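Local coordinates for protein putative TetR transcriptional regulator (Rhodococcus sp., PDB 2I10) that probably binds DNA as a TetR-family transcriptional regulator, with an N-terminal helix-turn-helix domain and a helical C-terminal domain that holds p-nitrophenol in this structure, at residues 21-24 with 25-29; 60-63 with 64-68; 70-73 with 74-78. One frame throughout, in Å; residues are numbered along the deposited sequence.

Contact 1: 21-24 with 25-29; sequences MELF and WRQGY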
loop_
_atom_site.group_PDB
_atom_site.type_symbol
_atom_site.label_atom_id
_atom_site.label_comp_id
_atom_site.label_asym_id
_atom_site.label_seq_id
_atom_site.Cartn_x
_atom_site.Cartn_y
_atom_site.Cartn_z
HETATM N N MSE B 21 -15.122 -3.098 10.850
HETATM C CA MSE B 21 -13.670 -3.233 10.642
HETATM C C MSE B 21 -12.798 -2.784 11.819
HETATM O O MSE B 21 -11.908 -3.528 12.233
HETATM C CB MSE B 21 -13.205 -2.505 9.367
HETATM C CG MSE B 21 -11.677 -2.545 9.086
HETATM SE SE MSE B 21 -11.242 -4.276 8.321
HETATM C CE MSE B 21 -11.055 -5.519 9.881
ATOM N N GLU B 22 -13.023 -1.588 12.361
ATOM C CA GLU B 22 -12.192 -1.084 13.480
ATOM C C GLU B 22 -12.265 -1.989 14.671
ATOM O O GLU B 22 -11.262 -2.202 15.338
ATOM C CB GLU B 22 -12.592 0.345 13.940
ATOM C CG GLU B 22 -12.960 1.257 12.798
ATOM C CD GLU B 22 -13.279 2.697 13.216
ATOM O OE1 GLU B 22 -14.129 2.943 14.123
ATOM O OE2 GLU B 22 -12.674 3.587 12.581
ATOM N N LEU B 23 -13.470 -2.469 14.976
ATOM C CA LEU B 23 -13.662 -3.394 16.065
ATOM C C LEU B 23 -12.929 -4.672 15.832
ATOM O O LEU B 23 -12.229 -5.150 16.710
ATOM C CB LEU B 23 -15.148 -3.739 16.246
ATOM C CG LEU B 23 -15.983 -2.877 17.160
ATOM C CD1 LEU B 23 -17.447 -3.266 17.012
ATOM C CD2 LEU B 23 -15.502 -3.015 18.617
ATOM N N PHE B 24 -13.158 -5.288 14.679
ATOM C CA PHE B 24 -12.544 -6.585 14.407
ATOM C C PHE B 24 -11.030 -6.377 14.312
ATOM O O PHE B 24 -10.235 -7.256 14.671
ATOM C CB PHE B 24 -13.058 -7.224 13.097
ATOM C CG PHE B 24 -14.525 -7.662 13.108
ATOM C CD1 PHE B 24 -15.023 -8.543 14.057
ATOM C CD2 PHE B 24 -15.385 -7.251 12.097
ATOM C CE1 PHE B 24 -16.356 -8.971 14.028
ATOM C CE2 PHE B 24 -16.724 -7.668 12.065
ATOM C CZ PHE B 24 -17.199 -8.522 13.030
ATOM N N TRP B 25 -10.620 -5.217 13.789
ATOM C CA TRP B 25 -9.175 -4.979 13.608
ATOM C C TRP B 25 -8.505 -5.037 14.971
ATOM O O TRP B 25 -7.525 -5.741 15.136
ATOM C CB TRP B 25 -8.944 -3.619 12.979
ATOM C CG TRP B 25 -7.512 -3.289 12.743
ATOM C CD1 TRP B 25 -6.694 -2.510 13.537
ATOM C CD2 TRP B 25 -6.713 -3.705 11.625
ATOM N NE1 TRP B 25 -5.434 -2.427 12.977
ATOM C CE2 TRP B 25 -5.419 -3.132 11.797
ATOM C CE3 TRP B 25 -6.975 -4.475 10.484
ATOM C CZ2 TRP B 25 -4.381 -3.337 10.883
ATOM C CZ3 TRP B 25 -5.956 -4.679 9.583
ATOM C CH2 TRP B 25 -4.658 -4.108 9.790
ATOM N N ARG B 26 -9.069 -4.307 15.936
ATOM C CA ARG B 26 -8.513 -4.176 17.286
ATOM C C ARG B 26 -8.734 -5.410 18.164
ATOM O O ARG B 26 -7.842 -5.804 18.927
ATOM C CB ARG B 26 -9.110 -2.950 17.965
ATOM C CG ARG B 26 -8.595 -2.735 19.411
ATOM C CD ARG B 26 -9.213 -1.522 20.081
ATOM N NE ARG B 26 -10.604 -1.774 20.493
ATOM C CZ ARG B 26 -11.672 -1.317 19.844
ATOM N NH1 ARG B 26 -11.543 -0.582 18.731
ATOM N NH2 ARG B 26 -12.866 -1.593 20.309
ATOM N N GLN B 27 -9.923 -6.023 18.057
ATOM C CA GLN B 27 -10.302 -7.110 18.965
ATOM C C GLN B 27 -10.215 -8.530 18.363
ATOM O O GLN B 27 -10.256 -9.513 19.101
ATOM C CB GLN B 27 -11.729 -6.883 19.520
ATOM C CG GLN B 27 -12.021 -5.487 20.111
ATOM C CD GLN B 27 -13.400 -5.375 20.764
ATOM O OE1 GLN B 27 -14.432 -5.837 20.231
ATOM N NE2 GLN B 27 -13.419 -4.793 21.935
ATOM N N GLY B 28 -10.124 -8.637 17.041
ATOM C CA GLY B 28 -10.243 -9.937 16.404
ATOM C C GLY B 28 -11.700 -10.380 16.359
ATOM O O GLY B 28 -12.598 -9.706 16.860
ATOM N N TYR B 29 -11.934 -11.501 15.711
ATOM C CA TYR B 29 -13.268 -11.985 15.520
ATOM C C TYR B 29 -13.847 -12.494 16.832
ATOM O O TYR B 29 -14.897 -12.043 17.270
ATOM C CB TYR B 29 -13.279 -13.085 14.450
ATOM C CG TYR B 29 -14.672 -13.640 14.211
ATOM C CD1 TYR B 29 -15.592 -12.926 13.439
ATOM C CD2 TYR B 29 -15.066 -14.877 14.763
ATOM C CE1 TYR B 29 -16.894 -13.419 13.190
ATOM C CE2 TYR B 29 -16.359 -15.370 14.538
ATOM C CZ TYR B 29 -17.267 -14.639 13.752
ATOM O OH TYR B 29 -18.567 -15.101 13.523
#

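Contact 2: 60-63 with 64-68; sequences EKTL and DRYMC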
loop_
_atom_site.group_PDB
_atom_site.type_symbol
_atom_site.label_atom_id
_atom_site.label_comp_id
_atom_site.label_asym_id
_atom_site.label_seq_id
_atom_site.Cartn_x
_atom_site.Cartn_y
_atom_site.Cartn_z
ATOM N N GLU B 60 -17.622 -11.514 7.277
ATOM C CA GLU B 60 -17.283 -11.857 5.890
ATOM C C GLU B 60 -17.546 -10.678 4.953
ATOM O O GLU B 60 -16.802 -10.478 4.010
ATOM C CB GLU B 60 -18.064 -13.107 5.403
ATOM C CG GLU B 60 -17.890 -14.401 6.290
ATOM C CD GLU B 60 -16.481 -15.004 6.272
ATOM O OE1 GLU B 60 -15.712 -14.671 5.362
ATOM O OE2 GLU B 60 -16.150 -15.848 7.148
ATOM N N LYS B 61 -18.589 -9.886 5.220
ATOM C CA LYS B 61 -18.879 -8.678 4.399
ATOM C C LYS B 61 -17.778 -7.609 4.586
ATOM O O LYS B 61 -17.422 -6.882 3.652
ATOM C CB LYS B 61 -20.252 -8.044 4.764
ATOM C CG LYS B 61 -21.505 -8.891 4.486
ATOM C CD LYS B 61 -22.798 -8.318 5.258
ATOM C CE LYS B 61 -23.922 -9.337 5.475
ATOM N NZ LYS B 61 -24.374 -10.041 4.202
ATOM N N THR B 62 -17.282 -7.504 5.812
ATOM C CA THR B 62 -16.223 -6.552 6.145
ATOM C C THR B 62 -14.936 -6.963 5.364
ATOM O O THR B 62 -14.292 -6.115 4.766
ATOM C CB THR B 62 -15.988 -6.475 7.675
ATOM O OG1 THR B 62 -17.166 -5.960 8.308
ATOM C CG2 THR B 62 -14.879 -5.500 8.014
ATOM N N LEU B 63 -14.621 -8.256 5.323
ATOM C CA LEU B 63 -13.467 -8.747 4.576
ATOM C C LEU B 63 -13.630 -8.549 3.094
ATOM O O LEU B 63 -12.627 -8.293 2.414
ATOM C CB LEU B 63 -13.159 -10.209 4.897
ATOM C CG LEU B 63 -12.810 -10.643 6.327
ATOM C CD1 LEU B 63 -12.528 -12.172 6.359
ATOM C CD2 LEU B 63 -11.589 -9.864 6.896
ATOM N N ASP B 64 -14.838 -8.708 2.556
ATOM C CA ASP B 64 -15.088 -8.371 1.152
ATOM C C ASP B 64 -14.700 -6.924 0.861
ATOM O O ASP B 64 -14.139 -6.638 -0.183
ATOM C CB ASP B 64 -16.569 -8.542 0.771
ATOM C CG ASP B 64 -17.031 -9.988 0.778
ATOM O OD1 ASP B 64 -16.168 -10.899 0.801
ATOM O OD2 ASP B 64 -18.276 -10.215 0.753
ATOM N N ARG B 65 -15.039 -6.011 1.777
ATOM C CA ARG B 65 -14.778 -4.586 1.577
ATOM C C ARG B 65 -13.273 -4.243 1.727
ATOM O O ARG B 65 -12.760 -3.431 0.981
ATOM C CB ARG B 65 -15.650 -3.759 2.535
ATOM C CG ARG B 65 -15.550 -2.229 2.406
ATOM C CD ARG B 65 -16.056 -1.703 1.066
ATOM N NE ARG B 65 -17.438 -2.080 0.727
ATOM C CZ ARG B 65 -18.502 -1.294 0.896
ATOM N NH1 ARG B 65 -18.360 -0.091 1.437
ATOM N NH2 ARG B 65 -19.718 -1.713 0.550
ATOM N N TYR B 66 -12.578 -4.865 2.671
ATOM C CA TYR B 66 -11.242 -4.405 3.055
ATOM C C TYR B 66 -10.052 -5.308 2.757
ATOM O O TYR B 66 -8.925 -4.911 3.017
ATOM C CB TYR B 66 -11.218 -4.115 4.541
ATOM C CG TYR B 66 -11.996 -2.861 4.947
ATOM C CD1 TYR B 66 -11.400 -1.600 4.858
ATOM C CD2 TYR B 66 -13.310 -2.945 5.444
ATOM C CE1 TYR B 66 -12.081 -0.436 5.242
ATOM C CE2 TYR B 66 -14.022 -1.763 5.841
ATOM C CZ TYR B 66 -13.388 -0.523 5.733
ATOM O OH TYR B 66 -14.045 0.646 6.088
HETATM N N MSE B 67 -10.278 -6.522 2.276
HETATM C CA MSE B 67 -9.196 -7.492 2.073
HETATM C C MSE B 67 -8.784 -7.430 0.605
HETATM O O MSE B 67 -9.640 -7.637 -0.258
HETATM C CB MSE B 67 -9.638 -8.920 2.484
HETATM C CG MSE B 67 -8.939 -9.572 3.749
HETATM SE SE MSE B 67 -9.188 -11.620 3.666
HETATM C CE MSE B 67 -7.999 -11.948 2.224
ATOM N N CYS B 68 -7.513 -7.108 0.310
ATOM C CA CYS B 68 -6.969 -7.236 -1.065
ATOM C C CYS B 68 -7.091 -8.697 -1.558
ATOM O O CYS B 68 -7.565 -8.967 -2.662
ATOM C CB CYS B 68 -5.484 -6.717 -1.159
ATOM S SG CYS B 68 -5.273 -4.796 -1.177
#

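Contact 3: 70-73 with 74-78; sequences RTLQ and LEEAM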
loop_
_atom_site.group_PDB
_atom_site.type_symbol
_atom_site.label_atom_id
_atom_site.label_comp_id
_atom_site.label_asym_id
_atom_site.label_seq_id
_atom_site.Cartn_x
_atom_site.Cartn_y
_atom_site.Cartn_z
ATOM N N ARG B 70 -8.912 -11.371 -1.126
ATOM C CA ARG B 70 -10.174 -12.128 -1.057
ATOM C C ARG B 70 -10.241 -13.345 -1.988
ATOM O O ARG B 70 -10.162 -13.184 -3.205
ATOM C CB ARG B 70 -11.355 -11.174 -1.339
ATOM C CG ARG B 70 -12.606 -11.557 -0.577
ATOM C CD ARG B 70 -12.369 -11.597 0.922
ATOM N NE ARG B 70 -13.605 -11.883 1.625
ATOM C CZ ARG B 70 -13.835 -12.857 2.514
ATOM N NH1 ARG B 70 -12.899 -13.697 2.913
ATOM N NH2 ARG B 70 -15.042 -12.952 3.066
ATOM N N THR B 71 -10.434 -14.544 -1.401
ATOM C CA THR B 71 -10.355 -15.820 -2.113
ATOM C C THR B 71 -11.232 -15.974 -3.354
ATOM O O THR B 71 -10.744 -16.386 -4.415
ATOM C CB THR B 71 -10.463 -17.107 -1.164
ATOM O OG1 THR B 71 -10.569 -18.259 -1.978
ATOM C CG2 THR B 71 -11.664 -17.101 -0.290
ATOM N N LEU B 72 -12.511 -15.639 -3.222
ATOM C CA LEU B 72 -13.495 -15.855 -4.289
ATOM C C LEU B 72 -13.174 -15.000 -5.516
ATOM O O LEU B 72 -13.242 -15.478 -6.645
ATOM C CB LEU B 72 -14.934 -15.606 -3.779
ATOM C CG LEU B 72 -16.075 -15.364 -4.807
ATOM C CD1 LEU B 72 -16.312 -16.553 -5.728
ATOM C CD2 LEU B 72 -17.401 -14.939 -4.172
ATOM N N GLN B 73 -12.776 -13.747 -5.292
ATOM C CA GLN B 73 -12.471 -12.872 -6.403
ATOM C C GLN B 73 -11.158 -13.256 -7.060
ATOM O O GLN B 73 -11.056 -13.191 -8.258
ATOM C CB GLN B 73 -12.471 -11.414 -5.970
ATOM C CG GLN B 73 -13.876 -10.840 -5.802
ATOM C CD GLN B 73 -14.643 -11.498 -4.645
ATOM O OE1 GLN B 73 -14.093 -11.751 -3.551
ATOM N NE2 GLN B 73 -15.932 -11.804 -4.900
ATOM N N LEU B 74 -10.174 -13.698 -6.285
ATOM C CA LEU B 74 -8.912 -14.142 -6.879
ATOM C C LEU B 74 -9.126 -15.389 -7.765
ATOM O O LEU B 74 -8.715 -15.432 -8.929
ATOM C CB LEU B 74 -7.893 -14.412 -5.778
ATOM C CG LEU B 74 -6.470 -14.729 -6.230
ATOM C CD1 LEU B 74 -5.835 -13.571 -6.996
ATOM C CD2 LEU B 74 -5.681 -15.052 -4.955
ATOM N N GLU B 75 -9.812 -16.378 -7.205
ATOM C CA GLU B 75 -10.184 -17.596 -7.916
ATOM C C GLU B 75 -11.005 -17.340 -9.169
ATOM O O GLU B 75 -10.714 -17.910 -10.218
ATOM C CB GLU B 75 -10.861 -18.578 -6.953
ATOM C CG GLU B 75 -9.793 -19.180 -6.019
ATOM C CD GLU B 75 -10.334 -20.079 -4.938
ATOM O OE1 GLU B 75 -11.553 -19.975 -4.652
ATOM O OE2 GLU B 75 -9.527 -20.882 -4.372
ATOM N N GLU B 76 -11.977 -16.436 -9.079
ATOM C CA GLU B 76 -12.756 -16.079 -10.251
ATOM C C GLU B 76 -11.893 -15.459 -11.332
ATOM O O GLU B 76 -12.091 -15.721 -12.517
ATOM C CB GLU B 76 -14.018 -15.243 -9.901
ATOM C CG GLU B 76 -13.862 -13.717 -9.800
ATOM C CD GLU B 76 -15.096 -13.019 -9.150
ATOM O OE1 GLU B 76 -15.938 -13.713 -8.501
ATOM O OE2 GLU B 76 -15.221 -11.772 -9.296
ATOM N N ALA B 77 -10.914 -14.647 -10.935
ATOM C CA ALA B 77 -9.994 -14.068 -11.908
ATOM C C ALA B 77 -9.069 -15.150 -12.529
ATOM O O ALA B 77 -8.775 -15.098 -13.705
ATOM C CB ALA B 77 -9.178 -12.961 -11.260
HETATM N N MSE B 78 -8.630 -16.130 -11.745
HETATM C CA MSE B 78 -7.642 -17.100 -12.229
HETATM C C MSE B 78 -8.196 -18.012 -13.332
HETATM O O MSE B 78 -7.416 -18.636 -14.048
HETATM C CB MSE B 78 -7.082 -17.931 -11.068
HETATM C CG MSE B 78 -6.302 -17.116 -10.028
HETATM SE SE MSE B 78 -4.706 -16.169 -10.724
HETATM C CE MSE B 78 -5.497 -14.432 -11.035
#

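Contact 1: 21-24 with 25-29
With CG of Phe24 beside its own backbone N (chi1 -68°) and CG of Tyr29 anti to its N (chi1 180°), the two side chains run alongside each other at the end of helix 15-27, the first helix of the TetR-type DNA-binding domain. Phe24 CE1 comes within 4.1 Å of Tyr29 CD1, and Gly28 O lies at the edge of the Phe24 ring, in its plane. Phe59 gathers both aromatics, meeting Phe24 edge-to-face. One turn earlier, the selenium-containing chain of Met21, bent at chi2 and chi3, brings its methyl forward to the edge of the Trp25 indole, near the ring plane; Met21 CE is 4.2 Å from Trp25 CB. Leu114 of the second subunit packs on both Met21 and Trp25. Leu23 CD2 reaches across to the guanidinium of Arg26, 3.4 Å from Arg26 NH2. The helix closes through four i to i+4 backbone bonds, among them a short one from Trp25 N to Met21 O at 2.6 Å. Gly28 then leaves the helix with positive phi (76°), and the chain turns off toward Tyr29. The N-H of Gly28 still makes the last bond, reaching Phe24 O at 2.7 Å from above the carbonyl plane.

Contact 2: 60-63 with 64-68
Leu63 and Met67, the latter a selenomethionine, carry the apolar part of the C-terminal turns of helix 55-66: they run abreast, with Leu63 CD2 4.1 Å from Met67 CG. Thr62 and Tyr66 meet at an angle on another side. A chi1 of -64° sets Thr62 OG1 beside the backbone N and CG2 opposite it; the methyl runs forward to Tyr66 CD2 at 3.9 Å, while Thr62 OG1 bonds back to Leu58 O. Thr62 O sits at the edge of the Tyr66 ring, in its plane, 3.4 Å from Tyr66 CD2. This carbonyl also accepts the N-H of Tyr66 within its own plane. Three further i to i+4 backbone bonds complete the set, the last from Met67 N to Leu63 O at 2.9 Å, just where Met67 departs from helical angles. Among the charged groups, the carboxylates of Glu60 and Asp64 stay apart, Glu60 OE1 5.9 Å from Asp64 OD1; both form salt bridges with Arg70, which would offset their like charge. Beyond the turn, Cys68 is disulfide-bonded to Cys107. Thr62 and Tyr66 pack against helix 15-27, Leu63 and Met67 against Leu126 of helix 121-148, and Met108 of helix 108-112 touches Leu63, Tyr66 and Met67.

Contact 3: 70-73 with 74-78
Thr71 and Glu75 stand next to each other, their side chains heading in a common direction, at the start of helix 71-78. Thr71 OG1 is 3.3 Å from Glu75 OE1, and the aliphatic part of Glu75 runs over the backbone, with Glu75 CG 3.4 Å from Thr71 O. Holding CG beside the backbone N (chi1 -73°) sends the Glu75 chain back toward the preceding turn, and its extension beyond CG brings the carboxylate level with the threonine hydroxyl. Glu76 adopts a different course: its CG is placed between the backbone N and the carbonyl carbon (chi1 87°), a crowded rotamer that presses Glu76 CG to 3.2 Å from Gln73 O. From there one carboxylate oxygen is turned to each of two neighbours. The group crosses Leu72 at a slant, Glu76 OE1 4.0 Å from Leu72 CD1, and runs alongside Gln73, with Glu76 OE2 3.9 Å from Gln73 CG. The Gln73 amide and this carboxylate are turned 74° against each other, far from a flat pairing.

Beneath these side chains run four successive i to i+4 backbone bonds. Leu74 N lies nearly on the line of the Arg70 C=O bond, 3.1 Å from Arg70 O. The end of Leu74 packs on Phe90, Met134 and Thr137, and Ala77 also meets Phe90. Arg70 occupies the N-cap position while its guanidinium is held by the preceding helix. These are the N-terminal turns of an amphipathic helix: an outer side of Thr71, Leu72, Glu75 and Glu76, and an inner one where Leu74 and Ala77 join the helical bundle of the TetR-type C-terminal domain.

From the N terminus, contact 1 finishes helix 15-27, contact 2 finishes helix 55-66 and contact 3 begins helix 71-78. Each is a local turn that closes no long loop, and they follow in series without nesting or crossing. Contacts 1 and 2 touch where Met21 packs on Thr62 and Tyr66, joining the first helix of the DNA-binding domain to helix 55-66. Contacts 2 and 3 are tied across the short connection between their helices by Arg70, whose NE forms a salt bridge with Asp64 OD1 at 2.9 Å. Contacts 1 and 3 do not touch, their centres about 24 Å apart on opposite sides of the chain's centre; contact 2 bridges them, linking the DNA-binding helices to the C-terminal bundle.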